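Local coordinates for 6-phosphogluconate dehydrogenase NAD-binding (Dyadobacter fermentans, PDB 4GBJ), which probably acts as an NAD(P)-dependent oxidoreductase related to the 6-phosphogluconate and 3-hydroxyisobutyrate dehydrogenases, at residues Ala70-Val75 against Ser97-Glu102; Ala74-Phe79 against Arg105-Val110; Val119-Phe124 against Gly135-Ser140. All blocks are in the same frame, centred on the assembly; numbering follows the deposited sequence.

Contact 1: Ala70-Val75 against Ser97-Glu102; sequences ADDAAV and STISPE
In the Rossmann-type domain, two parallel strands, 64-67 and 92-95, are each followed by a loop and a helix, and here D72, in the first turn of helix 72-78, reaches S100, the N-cap of helix 101-113. D72 carries its CG anti to its own carbonyl carbon (chi1 -58°), which swings the carboxylate across to the other loop. There S100 N donates to D72 OD2 at 3.0 Å in a fairly straight bond. It arrives on the syn side of the oxygen but 30° out of the carboxylate plane. T103 OG1, in the first turn of the second helix, also bonds OD2, so the negative group sits over the start of that helix, where the helix dipole would probably help to stabilise it. I99 packs alongside the carboxylate, its CG2 3.6 Å from D72 N. V75 CG2 lies beside S97 OG, 3.5 Å away, a hydroxyl also bonded to L69 N. Next door, the T98 side chain approaches K174, the predicted active-site lysine. Each helix has its own cap: S100 OG takes a weak bond from E102 N, and D71 OD1 is met by A74 N at 2.9 Å.

Contact 2: Ala74-Phe79 against Arg105-Val110; sequences AVEELF and RQLAQV
V75 of helix 72-78 and F79, just past its end, meet L107 of helix 101-113, the two helices packed side by side as neighbouring crossover helices of the Rossmann-type sheet. The short segments run almost parallel, 15° apart, with 11.4 Å between their axes at closest approach. At that spacing the backbones stay well apart and the joint is made by side chains, chiefly by one leucine.

In L107, CG stands beside the backbone N (chi1 -69°), which carries it toward the other helix, and chi2, at 164°, then parts the two methyls to different targets. CD1 meets V75 CG1 at 3.5 Å, the two side chains passing each other at a slant. The other methyl, CD2, sits 4.2 Å from F79 CB and also close to F79 O, with E76 CA and CG at the limit of contact. Y118 of strand 117-124 touches L107 as well, tying the leucine down to the sheet.

The polar side is slight, for no hydrogen bond spans the two segments. E76 OE2 and Q106 OE1 come no nearer than 4.4 Å at the solvent-facing side. R105, turned off toward other partners, makes a salt bridge with D166 and a hydrogen bond to N198 of the second subunit.

The aromatic contacts belong to F79. Its ring leads away from L107 to stack with H93 and touch H111. F79 N closes the helix on V75 O at 2.8 Å, and the same oxygen lies in the ring plane at the edge, 3.4 Å from F79 CD2.

Contact 3: Val119-Phe124 against Gly135-Ser140; sequences VGAPIF and GNICLS
A chi1 of -59° swings the F124 ring away from its own carbonyl carbon and lays it along the neighbouring strand, while C138, turned the same way about its first bond (chi1 -71°), brings its sulfur up to meet it. C138 SG comes within 3.6 Å of F124 CE2 and approaches the ring obliquely, 50° off the normal, as a sulfur-aromatic contact. N136 O sits at the ring edge, near its plane, 3.6 Å from F124 CD2. K174, the predicted active-site lysine, makes a cation-pi contact with the ring and also bonds I123 O; M208 of the second subunit packs on both F124 and C138. Were F124 replaced by an alanine, the C138 sulfur and the K174 side chain would probably lose their aromatic partner and a gap would open against that methionine.

The backbones form an antiparallel join in the mixed Rossmann-type sheet, between 117-124, the last of the parallel run, and 136-139, which is parallel in turn to 159-162. F124 and N136 are a hydrogen-bonded pair: F124 N reaches N136 O at 2.8 Å, and N136 N returns to F124 O, tilted out of the carbonyl plane. A water bridges F124 O and N136 ND2. I123 and I137 follow as a non-hydrogen-bonded pair. Strand 117-124 is interrupted at A121 and P122; there C138 N reaches P122 O only weakly, at 3.3 Å, and I137 CG1 tucks in beside that same oxygen. A121 CB meets L139 CD2 at 3.6 Å. G120 and S140 form a single hydrogen-bonded bridge: G120 N bonds S140 O at 2.8 Å and S140 N bonds G120 O.

Coming from the N terminus, the chain leaves strand 64-67 and enters 70-79, which serves contacts 1 and 2 in turn; they share A74 and V75. The chain then runs through helix 81-87 and strand 92-95 before 97-102 closes contact 1, and 105-110 closes contact 2 soon after. These two loops therefore cross in sequence instead of nesting. Together they hold helix 72-78 against helix 101-113, from the loops at their beginnings onward; the centres of the two contacts lie about 9 Å apart. Contact 3 opens only afterwards, on the strand following helix 101-113, and closes a short connection containing helix 127-131. It joins neighbouring strands in the sheet and touches neither of the others.

Contact 1: Ala70-Val75 against Ser97-Glu102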
# COMPACT_ATOMS: atom_id res chain seq x y z
N ALA B 70 23.09 11.96 -6.90
CA ALA B 70 22.58 10.62 -7.19
C ALA B 70 22.68 9.66 -6.05
O ALA B 70 21.75 8.87 -5.87
CB ALA B 70 23.30 10.01 -8.39
N ASP B 71 23.82 9.65 -5.35
CA ASP B 71 24.06 8.63 -4.34
C ASP B 71 25.08 9.06 -3.28
O ASP B 71 25.67 10.13 -3.37
CB ASP B 71 24.54 7.35 -5.07
CG ASP B 71 25.75 7.51 -5.96
OD1 ASP B 71 26.68 8.28 -5.59
OD2 ASP B 71 25.80 6.81 -7.00
N ASP B 72 25.33 8.16 -2.31
CA ASP B 72 26.23 8.36 -1.16
C ASP B 72 27.64 8.73 -1.60
O ASP B 72 28.20 9.69 -1.07
CB ASP B 72 26.27 7.09 -0.29
CG ASP B 72 24.89 6.66 0.23
OD1 ASP B 72 23.99 6.46 -0.59
OD2 ASP B 72 24.76 6.45 1.44
N ALA B 73 28.20 8.01 -2.60
CA ALA B 73 29.55 8.32 -3.06
C ALA B 73 29.63 9.72 -3.69
O ALA B 73 30.63 10.39 -3.49
CB ALA B 73 30.06 7.27 -4.05
N ALA B 74 28.60 10.16 -4.43
CA ALA B 74 28.60 11.49 -5.02
C ALA B 74 28.63 12.59 -3.90
O ALA B 74 29.34 13.58 -4.04
CB ALA B 74 27.40 11.70 -5.91
N VAL B 75 27.93 12.37 -2.78
CA VAL B 75 27.89 13.38 -1.70
C VAL B 75 29.22 13.41 -0.97
O VAL B 75 29.75 14.49 -0.66
CB VAL B 75 26.69 13.14 -0.74
CG1 VAL B 75 26.68 14.18 0.37
CG2 VAL B 75 25.37 13.16 -1.50
N SER B 97 19.87 14.58 -0.99
CA SER B 97 20.04 13.31 -1.69
C SER B 97 19.43 12.13 -0.90
O SER B 97 19.44 12.14 0.33
CB SER B 97 21.52 13.03 -1.89
OG SER B 97 22.15 14.08 -2.60
N THR B 98 19.00 11.10 -1.60
CA THR B 98 18.54 9.86 -0.96
C THR B 98 19.78 9.03 -0.63
O THR B 98 20.34 8.34 -1.48
CB THR B 98 17.59 9.09 -1.82
OG1 THR B 98 16.52 9.95 -2.18
CG2 THR B 98 17.08 7.85 -1.13
N ILE B 99 20.17 9.09 0.59
CA ILE B 99 21.36 8.39 1.04
C ILE B 99 21.12 7.75 2.38
O ILE B 99 20.08 7.94 3.01
CB ILE B 99 22.59 9.35 1.10
CG1 ILE B 99 22.42 10.41 2.14
CG2 ILE B 99 22.91 9.90 -0.28
CD1 ILE B 99 23.65 11.33 2.27
N SER B 100 22.08 6.97 2.78
CA SER B 100 22.06 6.25 4.02
C SER B 100 22.08 7.19 5.23
O SER B 100 22.92 8.09 5.28
CB SER B 100 23.31 5.35 4.08
OG SER B 100 23.55 4.85 5.38
N PRO B 101 21.34 6.84 6.30
CA PRO B 101 21.49 7.55 7.58
C PRO B 101 22.93 7.60 8.07
O PRO B 101 23.38 8.60 8.61
CB PRO B 101 20.66 6.69 8.55
CG PRO B 101 19.71 6.01 7.73
CD PRO B 101 20.28 5.82 6.37
N GLU B 102 23.66 6.49 7.89
CA GLU B 102 25.06 6.43 8.28
C GLU B 102 25.91 7.44 7.51
O GLU B 102 26.80 8.05 8.11
CB GLU B 102 25.60 5.03 8.04
CG GLU B 102 27.09 4.84 8.31
CD GLU B 102 27.52 3.43 7.94
OE1 GLU B 102 27.76 3.20 6.74
OE2 GLU B 102 27.49 2.55 8.83
O HOH W 1 19.46 11.04 -4.47

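Contact 2: Ala74-Phe79 against Arg105-Val110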
# COMPACT_ATOMS: atom_id res chain seq x y z
N ALA B 74 28.60 10.16 -4.43
CA ALA B 74 28.60 11.49 -5.02
C ALA B 74 28.63 12.59 -3.90
O ALA B 74 29.34 13.58 -4.04
CB ALA B 74 27.40 11.70 -5.91
N VAL B 75 27.93 12.37 -2.78
CA VAL B 75 27.89 13.38 -1.70
C VAL B 75 29.22 13.41 -0.97
O VAL B 75 29.75 14.49 -0.66
CB VAL B 75 26.69 13.14 -0.74
CG1 VAL B 75 26.68 14.18 0.37
CG2 VAL B 75 25.37 13.16 -1.50
N GLU B 76 29.78 12.24 -0.68
CA GLU B 76 31.07 12.15 0.01
C GLU B 76 32.21 12.73 -0.82
O GLU B 76 33.10 13.35 -0.26
CB GLU B 76 31.39 10.72 0.37
CG GLU B 76 30.50 10.16 1.45
CD GLU B 76 30.68 8.66 1.65
OE1 GLU B 76 31.75 8.13 1.25
OE2 GLU B 76 29.76 8.00 2.18
N GLU B 77 32.19 12.51 -2.16
CA GLU B 77 33.24 13.02 -3.07
C GLU B 77 33.22 14.54 -3.10
O GLU B 77 34.25 15.19 -3.20
CB GLU B 77 33.02 12.45 -4.50
CG GLU B 77 33.69 13.19 -5.66
CD GLU B 77 33.36 12.61 -7.03
OE1 GLU B 77 32.29 11.98 -7.18
OE2 GLU B 77 34.16 12.83 -7.97
N LEU B 78 32.03 15.11 -3.08
CA LEU B 78 31.89 16.54 -3.15
C LEU B 78 32.13 17.20 -1.80
O LEU B 78 32.82 18.21 -1.74
CB LEU B 78 30.48 16.87 -3.64
CG LEU B 78 30.24 18.32 -3.98
CD1 LEU B 78 31.25 18.78 -5.03
CD2 LEU B 78 28.83 18.52 -4.45
N PHE B 79 31.57 16.66 -0.73
CA PHE B 79 31.70 17.25 0.58
C PHE B 79 32.99 16.80 1.30
O PHE B 79 32.98 16.21 2.39
CB PHE B 79 30.43 17.01 1.41
CG PHE B 79 29.38 17.97 0.92
CD1 PHE B 79 29.28 19.24 1.46
CD2 PHE B 79 28.63 17.70 -0.22
CE1 PHE B 79 28.39 20.18 0.93
CE2 PHE B 79 27.76 18.66 -0.76
CZ PHE B 79 27.68 19.90 -0.20
N ARG B 105 25.07 10.89 9.06
CA ARG B 105 25.63 11.07 10.40
C ARG B 105 27.14 11.26 10.33
O ARG B 105 27.66 12.07 11.07
CB ARG B 105 25.29 9.87 11.28
CG ARG B 105 23.79 9.72 11.58
CD ARG B 105 23.50 8.30 12.11
NE ARG B 105 22.08 8.13 12.44
CZ ARG B 105 21.40 6.99 12.39
NH1 ARG B 105 22.00 5.85 12.06
NH2 ARG B 105 20.11 6.97 12.70
N GLN B 106 27.83 10.55 9.41
CA GLN B 106 29.29 10.68 9.24
C GLN B 106 29.63 12.06 8.73
O GLN B 106 30.46 12.72 9.32
CB GLN B 106 29.81 9.65 8.24
CG GLN B 106 29.93 8.24 8.77
CD GLN B 106 30.30 7.27 7.66
OE1 GLN B 106 30.43 7.65 6.48
NE2 GLN B 106 30.50 6.00 8.02
N LEU B 107 28.95 12.51 7.66
CA LEU B 107 29.17 13.84 7.10
C LEU B 107 28.80 14.94 8.09
O LEU B 107 29.54 15.93 8.20
CB LEU B 107 28.39 14.04 5.80
CG LEU B 107 28.89 13.21 4.63
CD1 LEU B 107 27.86 13.15 3.55
CD2 LEU B 107 30.23 13.74 4.10
N ALA B 108 27.71 14.76 8.85
CA ALA B 108 27.29 15.76 9.86
C ALA B 108 28.32 15.95 10.90
O ALA B 108 28.54 17.08 11.39
CB ALA B 108 25.97 15.33 10.53
N GLN B 109 29.00 14.86 11.23
CA GLN B 109 30.09 14.91 12.22
C GLN B 109 31.22 15.83 11.66
O GLN B 109 31.67 16.74 12.35
CB GLN B 109 30.57 13.47 12.56
CG GLN B 109 30.75 13.25 14.07
CD GLN B 109 31.89 14.07 14.67
OE1 GLN B 109 33.08 13.76 14.46
NE2 GLN B 109 31.58 15.10 15.47
N VAL B 110 31.58 15.67 10.39
CA VAL B 110 32.65 16.45 9.76
C VAL B 110 32.26 17.94 9.69
O VAL B 110 33.10 18.79 9.94
CB VAL B 110 33.04 15.90 8.35
CG1 VAL B 110 34.09 16.79 7.67
CG2 VAL B 110 33.53 14.46 8.46

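Contact 3: Val119-Phe124 against Gly135-Ser140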
# COMPACT_ATOMS: atom_id res chain seq x y z
N VAL B 119 22.09 19.34 7.59
CA VAL B 119 20.65 19.04 7.72
C VAL B 119 20.27 17.96 6.72
O VAL B 119 20.41 18.19 5.52
CB VAL B 119 19.80 20.29 7.54
CG1 VAL B 119 18.31 19.94 7.45
CG2 VAL B 119 20.04 21.25 8.69
N GLY B 120 19.84 16.80 7.21
CA GLY B 120 19.34 15.73 6.37
C GLY B 120 17.98 16.12 5.86
O GLY B 120 17.13 16.51 6.66
N ALA B 121 17.83 16.25 4.53
CA ALA B 121 16.59 16.85 3.98
C ALA B 121 16.08 16.11 2.77
O ALA B 121 15.79 16.73 1.76
CB ALA B 121 16.82 18.31 3.63
N PRO B 122 15.90 14.79 2.87
CA PRO B 122 15.40 14.01 1.70
C PRO B 122 14.03 14.48 1.25
O PRO B 122 13.19 14.82 2.08
CB PRO B 122 15.37 12.58 2.22
CG PRO B 122 15.40 12.69 3.71
CD PRO B 122 16.18 13.90 4.01
N ILE B 123 13.80 14.46 -0.06
CA ILE B 123 12.55 14.93 -0.67
C ILE B 123 11.70 13.76 -1.15
O ILE B 123 12.20 12.80 -1.76
CB ILE B 123 12.83 15.98 -1.80
CG1 ILE B 123 11.52 16.64 -2.30
CG2 ILE B 123 13.63 15.39 -2.97
CD1 ILE B 123 11.76 17.88 -3.18
N PHE B 124 10.38 13.89 -0.93
CA PHE B 124 9.37 12.94 -1.32
C PHE B 124 8.62 13.62 -2.41
O PHE B 124 7.63 14.31 -2.16
CB PHE B 124 8.46 12.56 -0.13
CG PHE B 124 9.19 11.95 1.05
CD1 PHE B 124 8.99 10.63 1.40
CD2 PHE B 124 10.15 12.69 1.76
CE1 PHE B 124 9.62 10.08 2.51
CE2 PHE B 124 10.86 12.12 2.80
CZ PHE B 124 10.54 10.84 3.22
N GLY B 135 4.80 18.05 -3.25
CA GLY B 135 5.73 17.14 -2.60
C GLY B 135 5.95 17.45 -1.13
O GLY B 135 5.36 18.37 -0.56
N ASN B 136 6.77 16.65 -0.48
CA ASN B 136 7.03 16.79 0.94
C ASN B 136 8.50 16.63 1.24
O ASN B 136 9.21 15.93 0.53
CB ASN B 136 6.23 15.74 1.71
CG ASN B 136 4.73 15.96 1.60
OD1 ASN B 136 4.19 16.84 2.24
ND2 ASN B 136 4.05 15.23 0.74
N ILE B 137 8.94 17.21 2.34
CA ILE B 137 10.33 17.04 2.78
C ILE B 137 10.38 16.65 4.27
O ILE B 137 9.54 17.09 5.06
CB ILE B 137 11.13 18.33 2.46
CG1 ILE B 137 12.63 18.05 2.29
CG2 ILE B 137 10.88 19.44 3.49
CD1 ILE B 137 13.40 19.26 1.76
N CYS B 138 11.40 15.87 4.64
CA CYS B 138 11.70 15.52 6.04
C CYS B 138 12.99 16.18 6.39
O CYS B 138 13.92 16.12 5.59
CB CYS B 138 11.77 14.00 6.24
SG CYS B 138 10.16 13.19 6.14
N LEU B 139 13.07 16.77 7.57
CA LEU B 139 14.28 17.45 8.01
C LEU B 139 14.74 16.87 9.28
O LEU B 139 13.92 16.61 10.15
CB LEU B 139 14.06 18.94 8.23
CG LEU B 139 13.45 19.75 7.12
CD1 LEU B 139 13.21 21.15 7.62
CD2 LEU B 139 14.34 19.73 5.85
N SER B 140 16.05 16.72 9.44
CA SER B 140 16.63 16.30 10.71
C SER B 140 18.06 16.87 10.80
O SER B 140 18.74 17.09 9.78
CB SER B 140 16.59 14.79 10.86
OG SER B 140 17.56 14.11 10.07
O HOH W 2 5.08 13.59 -1.18